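Long-range contacts in Non-reducing end alpha-L-arabinofuranosidase BoGH43B (Bacteroides ovatus, PDB 5JOZ), which cleaves terminal non-reducing alpha-L-arabinofuranoside residues from xyloglucan branches, converting S units to X units during xyloglucan breakdown: residues D16-R21 and A77-Y82; Y35-P40 and I53-S58. All blocks are in the same frame, centred on the assembly; numbering follows the deposited sequence.

Both contacts are largely buried and lie in the family 43 catalytic region. Interaction 1 sets the innermost strands of two neighbouring propeller blades side by side, 18-22 and 74-83. One side-chain hydrogen bond, one water and apolar packing join them, and its loop end holds Asp16, the inferred proton acceptor. Interaction 2 is nested within the chain loop that interaction 1 closes. It pairs backbone with backbone through three hydrogen bonds, where the outer strand 51-55 of the first sheet runs on into the following turn, and a proline packs on a histidine ring. Only Ser58 of its touching residues is exposed. The two contacts touch where Pro78 CB packs on Leu39 CD2, 4.1 Å apart.

Interaction 1 of 2, residues D16-R21 and A77-Y82; sequences DPSICR and APTLRY
Ser18 reaches across to the backbone of segment 77-82 with its hydroxyl. With chi1 at -179°, OG lies anti to the backbone N and accepts a nearly straight hydrogen bond from Leu80 N, 2.9 Å long with 166° at the hydrogen. OG is also hydrogen-bonded to Asp240, which forms a salt bridge with Arg81. The Arg81 chain bends at chi2 and folds back, and its NH1 donates to its own neighbour, Leu80 O, at 2.9 Å. The methyl CG2 of Thr79 lies over the centre of one guanidinium face, 3.6 Å above the plane. Glu130 pairs with NE of the same arginine. Strands 18-21 and 79-82 run nearly parallel, at 11°. They are the innermost strands of two adjacent blades of the five-bladed beta-propeller of family 43. Farther along, Cys20 SG packs on Leu80 CG at 3.8 Å and more loosely on Tyr82 CB. At the other end, Asp16 lays CB and CG against the methyl of Ala77, both 3.6 Å from its CB, while OD2 is hydrogen-bonded to Ser31. Asp16 is the inferred proton acceptor. With an alanine here, the methyl of Ala77 would probably lose the carboxylate carbon it packs on, the Ser31 hydroxyl this partner, and the site its inferred base. One water donates to both Asp16 O, at 2.7 Å, and Pro78 O, bridging the backbones.

Interaction 2 of 2, residues Y35-P40 and I53-S58; sequences YFPGLP and IGHALS
Pro37 places CG over one face of the His55 imidazole. This CG sits 3.5 Å from the ring centroid and only 7° off the normal, a CH-pi contact. Pro40 meets the same ring at another atom: its CB is 3.6 Å from His55 CD2. The imidazole reaches both prolines with chi1 at -60°, which places CG anti to the carbonyl carbon. Leu39 and Leu57 meet through their branches, CD1 to CD1 at 3.6 Å. Leu39 CB also rests on the methyl of Ala56. The Phe36 ring brings CZ to within 3.4 Å of Ser58 O.

Behind these side chains the two backbones pair. Gly38 and Leu57 form an antiparallel hydrogen-bonded pair. Gly38 N donates to Leu57 O at 3.0 Å, and Leu57 N returns a bond to Gly38 O at 3.1 Å. Pro40 and His55 form a non-hydrogen-bonded pair, which brings Pro40 to the ring. Ala56 N adds a third bond, to Leu39 O at 2.8 Å, almost straight at 172°. Ser58 OG turns back to His55 O, tying the end of its own segment.

Farther out, Thr32 OG1 is hydrogen-bonded to Leu39 N. Gln75 touches both leucines, and Phe103 and Val105 of the next sheet pack on Leu57. Phe36 pairs through its backbone with Phe325 and touches Pro329. The peptide bond before Pro37 is cis, and the chain turns corners at Leu39 and Ala56. Ile53 and Gly54 both face Val41, a classic beta bulge in the outer strand. The contact thus lies at the outer edge of the first blade of the five-bladed propeller of family 43.

Interaction 1 of 2, residues D16-R21 and A77-Y82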
ATOM      1  N   ASP A  16       0.990  -0.823   7.153  1.00 32.06           N
ATOM      2  CA  ASP A  16       2.119  -1.488   7.828  1.00 29.54           C
ATOM      3  C   ASP A  16       3.414  -0.678   7.705  1.00 26.64           C
ATOM      4  O   ASP A  16       4.447  -1.218   7.286  1.00 27.06           O
ATOM      5  CB  ASP A  16       2.318  -2.907   7.271  1.00 25.71           C
ATOM      6  CG  ASP A  16       1.092  -3.783   7.430  1.00 25.30           C
ATOM      7  OD1 ASP A  16       0.559  -3.861   8.552  1.00 24.77           O
ATOM      8  OD2 ASP A  16       0.681  -4.434   6.444  1.00 28.57           O
ATOM      9  N   PRO A  17       3.358   0.626   8.051  1.00 22.89           N
ATOM     10  CA  PRO A  17       4.507   1.481   7.799  1.00 23.85           C
ATOM     11  C   PRO A  17       5.706   1.076   8.633  1.00 24.35           C
ATOM     12  O   PRO A  17       5.540   0.825   9.837  1.00 24.69           O
ATOM     13  CB  PRO A  17       4.006   2.874   8.212  1.00 24.47           C
ATOM     14  CG  PRO A  17       2.964   2.613   9.236  1.00 24.08           C
ATOM     15  CD  PRO A  17       2.290   1.356   8.760  1.00 26.06           C
ATOM     16  N   SER A  18       6.886   1.004   8.009  1.00 22.65           N
ATOM     17  CA  SER A  18       8.143   0.850   8.749  1.00 23.72           C
ATOM     18  C   SER A  18       9.124   1.951   8.368  1.00 25.52           C
ATOM     19  O   SER A  18       9.314   2.226   7.186  1.00 21.69           O
ATOM     20  CB  SER A  18       8.754  -0.516   8.501  1.00 26.22           C
ATOM     21  OG  SER A  18       9.946  -0.658   9.233  1.00 28.75           O
ATOM     22  N   ILE A  19       9.762   2.552   9.372  1.00 25.12           N
ATOM     23  CA  ILE A  19      10.592   3.756   9.186  1.00 26.87           C
ATOM     24  C   ILE A  19      12.025   3.560   9.669  1.00 25.74           C
ATOM     25  O   ILE A  19      12.265   2.782  10.574  1.00 25.48           O
ATOM     26  CB  ILE A  19       9.986   4.967   9.941  1.00 28.84           C
ATOM     27  CG1 ILE A  19      10.618   6.280   9.477  1.00 29.19           C
ATOM     28  CG2 ILE A  19      10.121   4.826  11.461  1.00 28.83           C
ATOM     29  CD1 ILE A  19       9.724   7.476   9.721  1.00 29.89           C
ATOM     30  N   CYS A  20      12.967   4.284   9.067  1.00 28.48           N
ATOM     31  CA  CYS A  20      14.302   4.437   9.640  1.00 27.91           C
ATOM     32  C   CYS A  20      14.870   5.793   9.294  1.00 25.51           C
ATOM     33  O   CYS A  20      14.566   6.356   8.239  1.00 31.33           O
ATOM     34  CB  CYS A  20      15.258   3.321   9.192  1.00 30.12           C
ATOM     35  SG  CYS A  20      15.874   3.472   7.504  1.00 41.06           S
ATOM     36  N   ARG A  21      15.690   6.310  10.202  1.00 29.21           N
ATOM     37  CA  ARG A  21      16.382   7.574  10.027  1.00 29.00           C
ATOM     38  C   ARG A  21      17.855   7.285   9.794  1.00 30.05           C
ATOM     39  O   ARG A  21      18.482   6.552  10.556  1.00 28.48           O
ATOM     40  CB  ARG A  21      16.223   8.450  11.264  1.00 29.65           C
ATOM     41  CG  ARG A  21      16.773   9.854  11.089  1.00 28.93           C
ATOM     42  CD  ARG A  21      16.656  10.655  12.374  1.00 30.14           C
ATOM     43  NE  ARG A  21      17.472  10.087  13.440  1.00 30.21           N
ATOM     44  CZ  ARG A  21      18.797  10.173  13.518  1.00 30.80           C
ATOM     45  NH1 ARG A  21      19.428   9.604  14.543  1.00 31.67           N
ATOM     46  NH2 ARG A  21      19.509  10.806  12.584  1.00 29.07           N
ATOM     47  N   ALA A  77       3.423  -7.124   5.840  1.00 22.65           N
ATOM     48  CA  ALA A  77       4.196  -6.074   6.530  1.00 23.36           C
ATOM     49  C   ALA A  77       5.705  -6.201   6.363  1.00 22.19           C
ATOM     50  O   ALA A  77       6.271  -7.229   6.720  1.00 27.92           O
ATOM     51  CB  ALA A  77       3.860  -6.058   8.008  1.00 26.68           C
ATOM     52  N   PRO A  78       6.355  -5.167   5.797  1.00 21.59           N
ATOM     53  CA  PRO A  78       7.798  -5.105   5.719  1.00 22.26           C
ATOM     54  C   PRO A  78       8.386  -4.353   6.903  1.00 24.78           C
ATOM     55  O   PRO A  78       7.710  -3.499   7.493  1.00 25.48           O
ATOM     56  CB  PRO A  78       8.018  -4.285   4.468  1.00 20.43           C
ATOM     57  CG  PRO A  78       6.922  -3.263   4.552  1.00 20.97           C
ATOM     58  CD  PRO A  78       5.760  -3.956   5.207  1.00 21.38           C
ATOM     59  N   THR A  79       9.637  -4.647   7.231  1.00 24.52           N
ATOM     60  CA  THR A  79      10.394  -3.819   8.165  1.00 26.73           C
ATOM     61  C   THR A  79      11.632  -3.284   7.418  1.00 28.44           C
ATOM     62  O   THR A  79      12.262  -4.031   6.672  1.00 31.06           O
ATOM     63  CB  THR A  79      10.735  -4.615   9.444  1.00 27.22           C
ATOM     64  OG1 THR A  79       9.517  -4.979  10.104  1.00 28.80           O
ATOM     65  CG2 THR A  79      11.598  -3.812  10.392  1.00 27.40           C
ATOM     66  N   LEU A  80      11.942  -1.995   7.608  1.00 26.75           N
ATOM     67  CA  LEU A  80      13.058  -1.295   6.939  1.00 26.05           C
ATOM     68  C   LEU A  80      14.085  -0.846   7.978  1.00 29.44           C
ATOM     69  O   LEU A  80      13.744  -0.146   8.928  1.00 28.82           O
ATOM     70  CB  LEU A  80      12.537  -0.060   6.190  1.00 23.79           C
ATOM     71  CG  LEU A  80      13.489   1.046   5.713  1.00 23.60           C
ATOM     72  CD1 LEU A  80      14.485   0.551   4.685  1.00 24.30           C
ATOM     73  CD2 LEU A  80      12.698   2.189   5.098  1.00 23.57           C
ATOM     74  N   ARG A  81      15.341  -1.240   7.797  1.00 33.23           N
ATOM     75  CA  ARG A  81      16.412  -0.803   8.695  1.00 34.03           C
ATOM     76  C   ARG A  81      17.672  -0.459   7.917  1.00 33.80           C
ATOM     77  O   ARG A  81      17.776  -0.749   6.725  1.00 36.58           O
ATOM     78  CB  ARG A  81      16.706  -1.885   9.738  1.00 32.46           C
ATOM     79  CG  ARG A  81      15.523  -2.295  10.605  1.00 29.31           C
ATOM     80  CD  ARG A  81      15.129  -1.203  11.584  1.00 28.56           C
ATOM     81  NE  ARG A  81      13.978  -1.579  12.430  1.00 26.93           N
ATOM     82  CZ  ARG A  81      12.752  -1.035  12.405  1.00 24.17           C
ATOM     83  NH1 ARG A  81      12.428  -0.062  11.562  1.00 24.02           N
ATOM     84  NH2 ARG A  81      11.826  -1.471  13.252  1.00 26.80           N
ATOM     85  N   TYR A  82      18.612   0.176   8.609  1.00 35.45           N
ATOM     86  CA  TYR A  82      19.876   0.633   8.027  1.00 37.87           C
ATOM     87  C   TYR A  82      21.043   0.337   8.976  1.00 39.29           C
ATOM     88  O   TYR A  82      20.962   0.657  10.164  1.00 38.01           O
ATOM     89  CB  TYR A  82      19.805   2.137   7.765  1.00 37.43           C
ATOM     90  CG  TYR A  82      21.087   2.744   7.246  1.00 38.74           C
ATOM     91  CD1 TYR A  82      21.381   2.730   5.883  1.00 39.74           C
ATOM     92  CD2 TYR A  82      22.010   3.335   8.117  1.00 40.73           C
ATOM     93  CE1 TYR A  82      22.551   3.294   5.398  1.00 39.26           C
ATOM     94  CE2 TYR A  82      23.187   3.900   7.640  1.00 42.08           C
ATOM     95  CZ  TYR A  82      23.450   3.882   6.279  1.00 41.12           C
ATOM     96  OH  TYR A  82      24.611   4.440   5.792  1.00 42.74           O
TER
HETATM   97  O   HOH W   1       5.501  -2.971   9.049  1.00 32.44           O

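Interaction 2 of 2, residues Y35-P40 and I53-S58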
ATOM      1  N   TYR A  35       0.317  -6.289  -5.530  1.00 23.78           N
ATOM      2  CA  TYR A  35       0.689  -5.203  -6.452  1.00 23.51           C
ATOM      3  C   TYR A  35       2.181  -5.101  -6.711  1.00 23.37           C
ATOM      4  O   TYR A  35       2.980  -5.287  -5.789  1.00 26.89           O
ATOM      5  CB  TYR A  35       0.144  -3.870  -5.955  1.00 23.07           C
ATOM      6  CG  TYR A  35      -1.362  -3.803  -6.039  1.00 22.16           C
ATOM      7  CD1 TYR A  35      -2.012  -3.685  -7.272  1.00 21.69           C
ATOM      8  CD2 TYR A  35      -2.142  -3.856  -4.891  1.00 22.44           C
ATOM      9  CE1 TYR A  35      -3.400  -3.623  -7.357  1.00 22.85           C
ATOM     10  CE2 TYR A  35      -3.527  -3.780  -4.961  1.00 26.00           C
ATOM     11  CZ  TYR A  35      -4.154  -3.676  -6.197  1.00 24.89           C
ATOM     12  OH  TYR A  35      -5.528  -3.625  -6.246  1.00 23.86           O
ATOM     13  N   PHE A  36       2.539  -4.803  -7.971  1.00 22.24           N
ATOM     14  CA  PHE A  36       3.936  -4.721  -8.429  1.00 21.39           C
ATOM     15  C   PHE A  36       4.179  -3.355  -9.060  1.00 20.58           C
ATOM     16  O   PHE A  36       3.305  -2.854  -9.755  1.00 25.43           O
ATOM     17  CB  PHE A  36       4.219  -5.811  -9.471  1.00 24.31           C
ATOM     18  CG  PHE A  36       5.655  -5.873  -9.925  1.00 24.30           C
ATOM     19  CD1 PHE A  36       6.578  -6.655  -9.246  1.00 26.30           C
ATOM     20  CD2 PHE A  36       6.083  -5.166 -11.044  1.00 28.56           C
ATOM     21  CE1 PHE A  36       7.899  -6.716  -9.669  1.00 28.12           C
ATOM     22  CE2 PHE A  36       7.404  -5.227 -11.479  1.00 28.52           C
ATOM     23  CZ  PHE A  36       8.313  -6.004 -10.790  1.00 27.82           C
ATOM     24  N   PRO A  37       5.325  -2.725  -8.837  1.00 21.80           N
ATOM     25  CA  PRO A  37       6.362  -3.149  -7.902  1.00 21.31           C
ATOM     26  C   PRO A  37       5.931  -3.132  -6.411  1.00 21.55           C
ATOM     27  O   PRO A  37       4.961  -2.465  -6.021  1.00 19.99           O
ATOM     28  CB  PRO A  37       7.503  -2.178  -8.193  1.00 23.89           C
ATOM     29  CG  PRO A  37       6.870  -0.973  -8.798  1.00 25.23           C
ATOM     30  CD  PRO A  37       5.668  -1.474  -9.535  1.00 26.81           C
ATOM     31  N   GLY A  38       6.626  -3.925  -5.613  1.00 24.26           N
ATOM     32  CA  GLY A  38       6.237  -4.159  -4.223  1.00 24.16           C
ATOM     33  C   GLY A  38       7.048  -3.292  -3.300  1.00 21.62           C
ATOM     34  O   GLY A  38       8.165  -2.890  -3.649  1.00 22.33           O
ATOM     35  N   LEU A  39       6.473  -3.007  -2.127  1.00 20.54           N
ATOM     36  CA  LEU A  39       7.135  -2.275  -1.045  1.00 20.04           C
ATOM     37  C   LEU A  39       7.723  -0.936  -1.474  1.00 19.88           C
ATOM     38  O   LEU A  39       8.944  -0.796  -1.575  1.00 21.49           O
ATOM     39  CB  LEU A  39       8.222  -3.169  -0.419  1.00 20.67           C
ATOM     40  CG  LEU A  39       7.775  -4.601  -0.097  1.00 21.29           C
ATOM     41  CD1 LEU A  39       8.877  -5.391   0.617  1.00 21.97           C
ATOM     42  CD2 LEU A  39       6.487  -4.571   0.708  1.00 21.41           C
ATOM     43  N   PRO A  40       6.859   0.060  -1.732  1.00 21.83           N
ATOM     44  CA  PRO A  40       7.376   1.368  -2.097  1.00 20.49           C
ATOM     45  C   PRO A  40       8.218   1.987  -0.988  1.00 21.65           C
ATOM     46  O   PRO A  40       7.921   1.803   0.197  1.00 19.65           O
ATOM     47  CB  PRO A  40       6.105   2.184  -2.353  1.00 20.93           C
ATOM     48  CG  PRO A  40       5.065   1.512  -1.554  1.00 21.91           C
ATOM     49  CD  PRO A  40       5.387   0.062  -1.708  1.00 21.67           C
ATOM     50  N   ILE A  53      10.430   7.348  -4.006  1.00 23.69           N
ATOM     51  CA  ILE A  53      11.738   7.284  -4.698  1.00 24.65           C
ATOM     52  C   ILE A  53      12.081   5.941  -5.352  1.00 25.61           C
ATOM     53  O   ILE A  53      12.995   5.869  -6.176  1.00 25.61           O
ATOM     54  CB  ILE A  53      12.914   7.695  -3.769  1.00 27.50           C
ATOM     55  CG1 ILE A  53      13.035   6.773  -2.545  1.00 26.97           C
ATOM     56  CG2 ILE A  53      12.772   9.151  -3.325  1.00 26.10           C
ATOM     57  CD1 ILE A  53      14.424   6.801  -1.945  1.00 29.36           C
ATOM     58  N   GLY A  54      11.372   4.879  -4.984  1.00 23.58           N
ATOM     59  CA  GLY A  54      11.630   3.568  -5.558  1.00 23.26           C
ATOM     60  C   GLY A  54      10.738   2.541  -4.909  1.00 24.77           C
ATOM     61  O   GLY A  54       9.801   2.888  -4.181  1.00 23.99           O
ATOM     62  N   HIS A  55      11.021   1.276  -5.192  1.00 22.40           N
ATOM     63  CA  HIS A  55      10.348   0.157  -4.550  1.00 23.50           C
ATOM     64  C   HIS A  55      11.411  -0.865  -4.177  1.00 24.13           C
ATOM     65  O   HIS A  55      12.372  -1.062  -4.920  1.00 30.65           O
ATOM     66  CB  HIS A  55       9.312  -0.447  -5.504  1.00 23.83           C
ATOM     67  CG  HIS A  55       8.251   0.520  -5.929  1.00 26.12           C
ATOM     68  ND1 HIS A  55       8.482   1.511  -6.857  1.00 28.54           N
ATOM     69  CD2 HIS A  55       6.961   0.661  -5.542  1.00 25.13           C
ATOM     70  CE1 HIS A  55       7.384   2.231  -7.011  1.00 25.79           C
ATOM     71  NE2 HIS A  55       6.445   1.730  -6.232  1.00 25.08           N
ATOM     72  N   ALA A  56      11.255  -1.508  -3.026  1.00 24.68           N
ATOM     73  CA  ALA A  56      12.213  -2.528  -2.603  1.00 24.96           C
ATOM     74  C   ALA A  56      12.195  -3.702  -3.569  1.00 27.16           C
ATOM     75  O   ALA A  56      13.234  -4.292  -3.844  1.00 29.32           O
ATOM     76  CB  ALA A  56      11.919  -3.008  -1.200  1.00 25.43           C
ATOM     77  N   LEU A  57      11.010  -4.020  -4.089  1.00 27.87           N
ATOM     78  CA  LEU A  57      10.814  -5.172  -4.959  1.00 27.77           C
ATOM     79  C   LEU A  57      10.349  -4.723  -6.363  1.00 29.54           C
ATOM     80  O   LEU A  57       9.177  -4.881  -6.750  1.00 31.74           O
ATOM     81  CB  LEU A  57       9.845  -6.161  -4.285  1.00 28.20           C
ATOM     82  CG  LEU A  57      10.031  -6.452  -2.777  1.00 27.23           C
ATOM     83  CD1 LEU A  57       8.964  -7.425  -2.322  1.00 28.09           C
ATOM     84  CD2 LEU A  57      11.426  -6.995  -2.430  1.00 29.37           C
ATOM     85  N   SER A  58      11.310  -4.178  -7.112  1.00 29.91           N
ATOM     86  CA  SER A  58      11.108  -3.650  -8.472  1.00 32.03           C
ATOM     87  C   SER A  58      11.340  -4.666  -9.612  1.00 33.49           C
ATOM     88  O   SER A  58      11.254  -4.285 -10.788  1.00 28.67           O
ATOM     89  CB  SER A  58      12.035  -2.442  -8.709  1.00 32.16           C
ATOM     90  OG  SER A  58      11.843  -1.412  -7.746  1.00 36.50           O
TER